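Local coordinates for protein orotidine 5'-phosphate decarboxylase (Streptomyces avermitilis, PDB 3V75) that probably catalyses the decarboxylation of orotidine 5'-phosphate to UMP and carbon dioxide, the last step of de novo UMP synthesis, at residues 25-28 with 29-33; 64-67 with 68-71; 83-86 with 87-90. All coordinates share one frame; numbering follows the deposited sequence. Where two conformers were deposited one is given.

Contact 1 (25-28 with 29-33)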
loop_
_atom_site.group_PDB
_atom_site.type_symbol
_atom_site.label_atom_id
_atom_site.label_comp_id
_atom_site.label_asym_id
_atom_site.label_seq_id
_atom_site.Cartn_x
_atom_site.Cartn_y
_atom_site.Cartn_z
ATOM N N GLU A 25 23.985 2.032 11.624
ATOM C CA GLU A 25 23.567 2.748 12.831
ATOM C C GLU A 25 22.045 2.999 12.755
ATOM O O GLU A 25 21.473 3.066 11.669
ATOM C CB GLU A 25 24.385 4.049 12.940
ATOM C CG GLU A 25 23.818 5.093 13.938
ATOM C CD GLU A 25 24.638 6.388 14.154
ATOM O OE1 GLU A 25 25.100 7.054 13.181
ATOM O OE2 GLU A 25 24.760 6.735 15.364
ATOM N N PRO A 26 21.361 3.081 13.908
ATOM C CA PRO A 26 19.901 3.244 13.881
ATOM C C PRO A 26 19.440 4.456 13.055
ATOM O O PRO A 26 20.117 5.505 13.069
ATOM C CB PRO A 26 19.542 3.405 15.367
ATOM C CG PRO A 26 20.630 2.646 16.093
ATOM C CD PRO A 26 21.877 2.857 15.279
ATOM N N PHE A 27 18.341 4.285 12.327
ATOM C CA PHE A 27 17.834 5.319 11.458
ATOM C C PHE A 27 17.661 6.681 12.152
ATOM O O PHE A 27 18.044 7.719 11.573
ATOM C CB PHE A 27 16.529 4.880 10.796
ATOM C CG PHE A 27 15.903 5.934 9.961
ATOM C CD1 PHE A 27 16.508 6.342 8.783
ATOM C CD2 PHE A 27 14.709 6.523 10.343
ATOM C CE1 PHE A 27 15.908 7.327 7.979
ATOM C CE2 PHE A 27 14.125 7.518 9.559
ATOM C CZ PHE A 27 14.745 7.928 8.386
ATOM N N GLY A 28 17.113 6.707 13.364
ATOM C CA GLY A 28 16.842 7.992 14.011
ATOM C C GLY A 28 18.149 8.767 14.176
ATOM O O GLY A 28 18.208 9.995 13.907
ATOM N N ALA A 29 19.209 8.083 14.615
ATOM C CA ALA A 29 20.505 8.711 14.768
ATOM C C ALA A 29 21.085 9.140 13.416
ATOM O O ALA A 29 21.662 10.242 13.293
ATOM C CB ALA A 29 21.484 7.759 15.475
ATOM N N ARG A 30 20.989 8.279 12.402
ATOM C CA ARG A 30 21.546 8.629 11.090
ATOM C C ARG A 30 20.796 9.820 10.485
ATOM O O ARG A 30 21.420 10.697 9.866
ATOM C CB ARG A 30 21.506 7.415 10.149
ATOM C CG ARG A 30 22.411 6.271 10.648
ATOM C CD ARG A 30 22.547 5.160 9.586
ATOM N NE ARG A 30 21.263 4.513 9.282
ATOM C CZ ARG A 30 20.669 4.503 8.087
ATOM N NH1 ARG A 30 21.229 5.128 7.047
ATOM N NH2 ARG A 30 19.504 3.887 7.923
ATOM N N LEU A 31 19.484 9.845 10.667
ATOM C CA LEU A 31 18.651 10.927 10.128
ATOM C C LEU A 31 19.000 12.260 10.839
ATOM O O LEU A 31 19.150 13.298 10.193
ATOM C CB LEU A 31 17.181 10.572 10.327
ATOM C CG LEU A 31 16.213 11.726 10.027
ATOM C CD1 LEU A 31 16.298 12.067 8.523
ATOM C CD2 LEU A 31 14.825 11.372 10.410
ATOM N N SER A 32 19.107 12.227 12.168
ATOM C CA SER A 32 19.456 13.420 12.953
ATOM C C SER A 32 20.796 13.973 12.451
ATOM O O SER A 32 20.940 15.205 12.225
ATOM C CB SER A 32 19.545 13.059 14.449
ATOM O OG SER A 32 19.899 14.197 15.228
ATOM N N ARG A 33 21.780 13.097 12.249
ATOM C CA ARG A 33 23.088 13.533 11.746
ATOM C C ARG A 33 23.004 14.093 10.323
ATOM O O ARG A 33 23.649 15.120 10.022
ATOM C CB ARG A 33 24.101 12.364 11.851
ATOM C CG ARG A 33 25.467 12.607 11.232
ATOM C CD ARG A 33 26.543 11.607 11.774
ATOM N NE ARG A 33 26.153 11.021 13.077
ATOM C CZ ARG A 33 25.596 9.809 13.203
ATOM N NH1 ARG A 33 25.376 9.083 12.097
ATOM N NH2 ARG A 33 25.247 9.319 14.417
#

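Contact 2 (64-67 with 68-71)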
loop_
_atom_site.group_PDB
_atom_site.type_symbol
_atom_site.label_atom_id
_atom_site.label_comp_id
_atom_site.label_asym_id
_atom_site.label_seq_id
_atom_site.Cartn_x
_atom_site.Cartn_y
_atom_site.Cartn_z
ATOM N N LEU A 64 10.493 8.895 -17.260
ATOM C CA LEU A 64 10.639 8.548 -15.840
ATOM C C LEU A 64 12.102 8.392 -15.455
ATOM O O LEU A 64 12.575 8.922 -14.423
ATOM C CB LEU A 64 9.937 7.203 -15.595
ATOM C CG LEU A 64 10.035 6.642 -14.175
ATOM C CD1 LEU A 64 8.937 7.282 -13.356
ATOM C CD2 LEU A 64 9.790 5.115 -14.209
ATOM N N GLU A 65 12.815 7.648 -16.278
ATOM C CA GLU A 65 14.206 7.357 -16.021
ATOM C C GLU A 65 15.096 8.615 -16.117
ATOM O O GLU A 65 15.981 8.824 -15.279
ATOM C CB GLU A 65 14.669 6.293 -16.993
ATOM C CG GLU A 65 16.102 5.910 -16.872
ATOM C CD GLU A 65 16.464 4.829 -17.909
ATOM O OE1 GLU A 65 16.086 4.970 -19.121
ATOM O OE2 GLU A 65 17.162 3.848 -17.540
ATOM N N ARG A 66 14.871 9.447 -17.140
ATOM C CA ARG A 66 15.687 10.661 -17.287
ATOM C C ARG A 66 15.455 11.631 -16.115
ATOM O O ARG A 66 16.403 12.236 -15.581
ATOM C CB ARG A 66 15.341 11.341 -18.608
ATOM C CG ARG A 66 16.147 12.609 -18.859
ATOM C CD ARG A 66 17.633 12.270 -18.989
ATOM N NE ARG A 66 18.398 12.538 -17.755
ATOM C CZ ARG A 66 19.725 12.377 -17.648
ATOM N NH1 ARG A 66 20.421 11.950 -18.705
ATOM N NH2 ARG A 66 20.387 12.697 -16.523
ATOM N N PHE A 67 14.194 11.771 -15.723
ATOM C CA PHE A 67 13.819 12.626 -14.589
ATOM C C PHE A 67 14.550 12.146 -13.326
ATOM O O PHE A 67 15.197 12.926 -12.608
ATOM C CB PHE A 67 12.311 12.525 -14.384
ATOM C CG PHE A 67 11.776 13.315 -13.226
ATOM C CD1 PHE A 67 11.777 12.790 -11.937
ATOM C CD2 PHE A 67 11.219 14.579 -13.424
ATOM C CE1 PHE A 67 11.262 13.507 -10.871
ATOM C CE2 PHE A 67 10.675 15.311 -12.344
ATOM C CZ PHE A 67 10.710 14.773 -11.064
ATOM N N SER A 68 14.394 10.861 -13.025
ATOM C CA SER A 68 14.940 10.297 -11.796
ATOM C C SER A 68 16.470 10.406 -11.755
ATOM O O SER A 68 17.069 10.786 -10.725
ATOM C CB SER A 68 14.468 8.839 -11.688
ATOM O OG SER A 68 13.054 8.821 -11.571
ATOM N N ARG A 69 17.100 10.112 -12.877
ATOM C CA ARG A 69 18.537 10.200 -12.957
ATOM C C ARG A 69 19.016 11.631 -12.710
ATOM O O ARG A 69 20.004 11.849 -11.999
ATOM C CB ARG A 69 18.993 9.703 -14.335
ATOM C CG ARG A 69 20.462 9.837 -14.531
ATOM C CD ARG A 69 20.880 9.199 -15.856
ATOM N NE ARG A 69 22.265 9.579 -16.096
ATOM C CZ ARG A 69 23.005 9.082 -17.075
ATOM N NH1 ARG A 69 22.461 8.175 -17.893
ATOM N NH2 ARG A 69 24.271 9.500 -17.215
ATOM N N THR A 70 18.336 12.604 -13.303
ATOM C CA THR A 70 18.750 13.994 -13.158
ATOM C C THR A 70 18.578 14.455 -11.718
ATOM O O THR A 70 19.437 15.184 -11.189
ATOM C CB THR A 70 17.925 14.893 -14.099
ATOM O OG1 THR A 70 18.333 14.611 -15.433
ATOM C CG2 THR A 70 18.126 16.380 -13.771
ATOM N N VAL A 71 17.477 14.049 -11.076
ATOM C CA VAL A 71 17.252 14.456 -9.692
ATOM C C VAL A 71 18.382 13.977 -8.811
ATOM O O VAL A 71 18.929 14.759 -8.031
ATOM C CB VAL A 71 15.886 13.998 -9.126
ATOM C CG1 VAL A 71 15.800 14.308 -7.614
ATOM C CG2 VAL A 71 14.741 14.691 -9.903
#

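Contact 3 (83-86 with 87-90)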
loop_
_atom_site.group_PDB
_atom_site.type_symbol
_atom_site.label_atom_id
_atom_site.label_comp_id
_atom_site.label_asym_id
_atom_site.label_seq_id
_atom_site.Cartn_x
_atom_site.Cartn_y
_atom_site.Cartn_z
ATOM N N LYS A 83 12.640 11.327 -1.010
ATOM C CA LYS A 83 11.443 10.510 -0.822
ATOM C C LYS A 83 10.841 10.171 -2.172
ATOM O O LYS A 83 10.005 10.907 -2.693
ATOM C CB LYS A 83 10.431 11.224 0.075
ATOM C CG LYS A 83 9.177 10.373 0.373
ATOM C CD LYS A 83 8.277 11.003 1.419
ATOM C CE LYS A 83 7.448 12.172 0.882
ATOM N NZ LYS A 83 6.439 11.782 -0.146
ATOM N N PRO A 84 11.271 9.058 -2.779
ATOM C CA PRO A 84 10.570 8.634 -3.996
ATOM C C PRO A 84 9.157 8.207 -3.661
ATOM O O PRO A 84 8.943 7.553 -2.636
ATOM C CB PRO A 84 11.370 7.418 -4.483
ATOM C CG PRO A 84 12.122 6.959 -3.259
ATOM C CD PRO A 84 12.366 8.154 -2.398
ATOM N N GLN A 85 8.206 8.547 -4.528
ATOM C CA GLN A 85 6.823 8.087 -4.385
ATOM C C GLN A 85 6.635 6.901 -5.320
ATOM O O GLN A 85 6.603 7.044 -6.530
ATOM C CB GLN A 85 5.827 9.223 -4.701
ATOM C CG GLN A 85 4.371 8.802 -4.831
ATOM C CD GLN A 85 3.938 7.892 -3.701
ATOM O OE1 GLN A 85 3.688 6.684 -3.927
ATOM N NE2 GLN A 85 3.853 8.436 -2.492
ATOM N N SER A 86 6.505 5.719 -4.711
ATOM C CA SER A 86 6.454 4.460 -5.442
ATOM C C SER A 86 5.389 4.458 -6.541
ATOM O O SER A 86 5.621 3.887 -7.610
ATOM C CB SER A 86 6.170 3.320 -4.453
ATOM O OG SER A 86 6.317 2.075 -5.098
ATOM N N ALA A 87 4.224 5.050 -6.290
ATOM C CA ALA A 87 3.134 4.946 -7.263
ATOM C C ALA A 87 3.514 5.449 -8.650
ATOM O O ALA A 87 3.059 4.933 -9.661
ATOM C CB ALA A 87 1.878 5.689 -6.772
ATOM N N PHE A 88 4.334 6.506 -8.688
ATOM C CA PHE A 88 4.686 7.114 -9.972
ATOM C C PHE A 88 5.620 6.228 -10.796
ATOM O O PHE A 88 5.726 6.404 -12.001
ATOM C CB PHE A 88 5.286 8.513 -9.770
ATOM C CG PHE A 88 4.340 9.464 -9.074
ATOM C CD1 PHE A 88 3.019 9.577 -9.484
ATOM C CD2 PHE A 88 4.776 10.258 -8.022
ATOM C CE1 PHE A 88 2.136 10.486 -8.809
ATOM C CE2 PHE A 88 3.914 11.128 -7.383
ATOM C CZ PHE A 88 2.608 11.222 -7.779
ATOM N N PHE A 89 6.290 5.283 -10.130
ATOM C CA PHE A 89 7.130 4.288 -10.793
ATOM C C PHE A 89 6.265 3.048 -11.138
ATOM O O PHE A 89 6.373 2.482 -12.225
ATOM C CB PHE A 89 8.295 3.912 -9.857
ATOM C CG PHE A 89 9.229 5.045 -9.578
ATOM C CD1 PHE A 89 10.419 5.185 -10.308
ATOM C CD2 PHE A 89 8.907 5.995 -8.615
ATOM C CE1 PHE A 89 11.293 6.249 -10.074
ATOM C CE2 PHE A 89 9.782 7.072 -8.359
ATOM C CZ PHE A 89 10.987 7.194 -9.102
ATOM N N GLU A 90 5.402 2.642 -10.192
ATOM C CA GLU A 90 4.618 1.415 -10.357
ATOM C C GLU A 90 3.683 1.503 -11.543
ATOM O O GLU A 90 3.295 0.479 -12.117
ATOM C CB GLU A 90 3.770 1.145 -9.111
ATOM C CG GLU A 90 4.558 0.807 -7.892
ATOM C CD GLU A 90 3.658 0.495 -6.719
ATOM O OE1 GLU A 90 2.590 -0.134 -6.921
ATOM O OE2 GLU A 90 3.995 0.900 -5.583
#

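Contact 1 (25-28 with 29-33)
Leu31 CB covers one face of the Phe27 ring, 4.2 Å from the ring centroid and 17° off its normal, a CH-pi contact one helical turn along. At the ring's edge, near its plane, comes Arg30 NH2, the guanidinium being turned steeply against the ring. The guanidinium of Arg33 has Ala29 O over one face, toward the rim, and the carboxylate of Glu25 at its edge, the two groups only 8° from coplanar. They form a salt bridge, although the place of Glu25 OE1 is doubtful; the weak bond from Arg33 NH2 to Glu25 OE2 measures 2.8 Å. Arg30 bends at chi3 (-63°), which turns its chain back toward the residues before the helix, where NE donates to Glu25 O at 2.8 Å, tilted out of the carbonyl plane. Pro26 holds the N-cap position, and its O receives Arg30 N at 3.0 Å, the opening i to i+4 bond of helix 27-38. Arg30 NH1 forms a salt bridge with Asp144 and NH2 bonds to Gly168 O, while Gly28 N meets Ser216 OG. Arg30 and Leu31 both rest on Leu113, so this helix start lies against strand 113-120 of the barrel and the loops beside it.

Contact 2 (64-67 with 68-71)
Ser68 turns OG beside its own backbone N (chi1 -64°), which aims the hydroxyl back at Leu64 O, while Arg66 folds at chi2 and chi3 so that its guanidinium swings forward to Thr70. Both arrangements span one turn of the alpha-helix 61-75, which joins strands 42-45 and 81-84 in a beta-alpha-beta crossover of the TIM barrel. Leu64 O is gripped twice, by Ser68 N at 3.0 Å and by Ser68 OG at 2.9 Å, the donors arriving from opposite faces of the carbonyl plane; the buried serine hydroxyl thus has its acceptor inside the helix. Phe67 and Val71 run alongside each other in a common direction, and Val71 CG2 sits over the ring face, 4.2 Å from its centroid and 27° off the normal. Trp55 meets the same phenylalanine ring, and Leu51 and Leu52 of helix 49-54 also touch it. On the more exposed flank, the extended Arg69 chain crosses Arg66 obliquely and lays its CD over one face of the Arg66 guanidinium, the two guanidinium planes being moderately inclined. The like charges, with Arg66 NH2 and Arg69 NE 3.7 Å apart, are probably offset by Glu73, which forms a salt bridge with Arg69 and a long, weak ion pair with Arg66. Arg66 NH2 donates to Thr70 OG1 at 3.0 Å with an N-H...O angle of 135°, the hydroxyl oxygen lying somewhat out of the guanidinium plane.

Contact 3 (83-86 with 87-90)
The Gln85 side chain passes that of Phe88 at a slant, amide and ring planes 88° apart, Gln85 CG lying 3.5 Å from Phe88 CE2. A bend at chi2 (47°) returns the amide to the helix start. There Gln85 OE1 accepts Ala87 N at 2.9 Å, in the amide plane and on a lone pair, with an almost straight N-H...O angle of 173°. This is an N-cap bond at the head of helix 86-90, just after strand 81-84. The backbone O of Gln85 takes Phe88 N and also lies in the plane of the Phe89 ring, at its edge, 3.3 Å from Phe89 CD2. Pro84 CB approaches the same ring obliquely, 4.2 Å from Phe89 CE2. One turn along, Ser86 and Glu90 are joined twice: Glu90 N donates to Ser86 O at 2.9 Å, and Ser86 OG donates to the anti lone pair of Glu90 OE2 at 2.6 Å. Glu90 OE2 also forms a salt bridge with Arg120, while OE1 pairs with Arg120 of the second subunit. Replacing Glu90 by an alanine would probably leave the Ser86 hydroxyl without its acceptor and the two Arg120 side chains, one from each subunit, without their shared carboxylate. The Gln85 side chain lies about 4 Å from that of Lys119, the predicted proton donor, so its capping bond probably fixes the amide's rotation beside the active site. With two arginines and a hydroxyl donor on one buried carboxylate, Glu90 is likely to stay ionised, linking helix 86-90 to strand 113-120 of its own chain and to the second subunit.

Contact 2 and contact 3 are buried and adjoin, their centres about 12 Å apart: Leu64 and Ser68 of helix 61-75 pack on Phe89 of helix 86-90, with strand 81-84 between them in the chain. Contact 1 is only partly buried and stands apart, about 23 Å from contact 3 between centres and on the opposite side of the chain's centre. Contacts 1 and 2 each run along a single helix, contact 1 with the residues just before it, whereas contact 3 spans the passage from strand 81-84 into helix 86-90. In contact 1 charges pair at a helix start, in contact 2 two arginines crowd an outer flank, and in contact 3 a buried carboxylate reaches the second subunit.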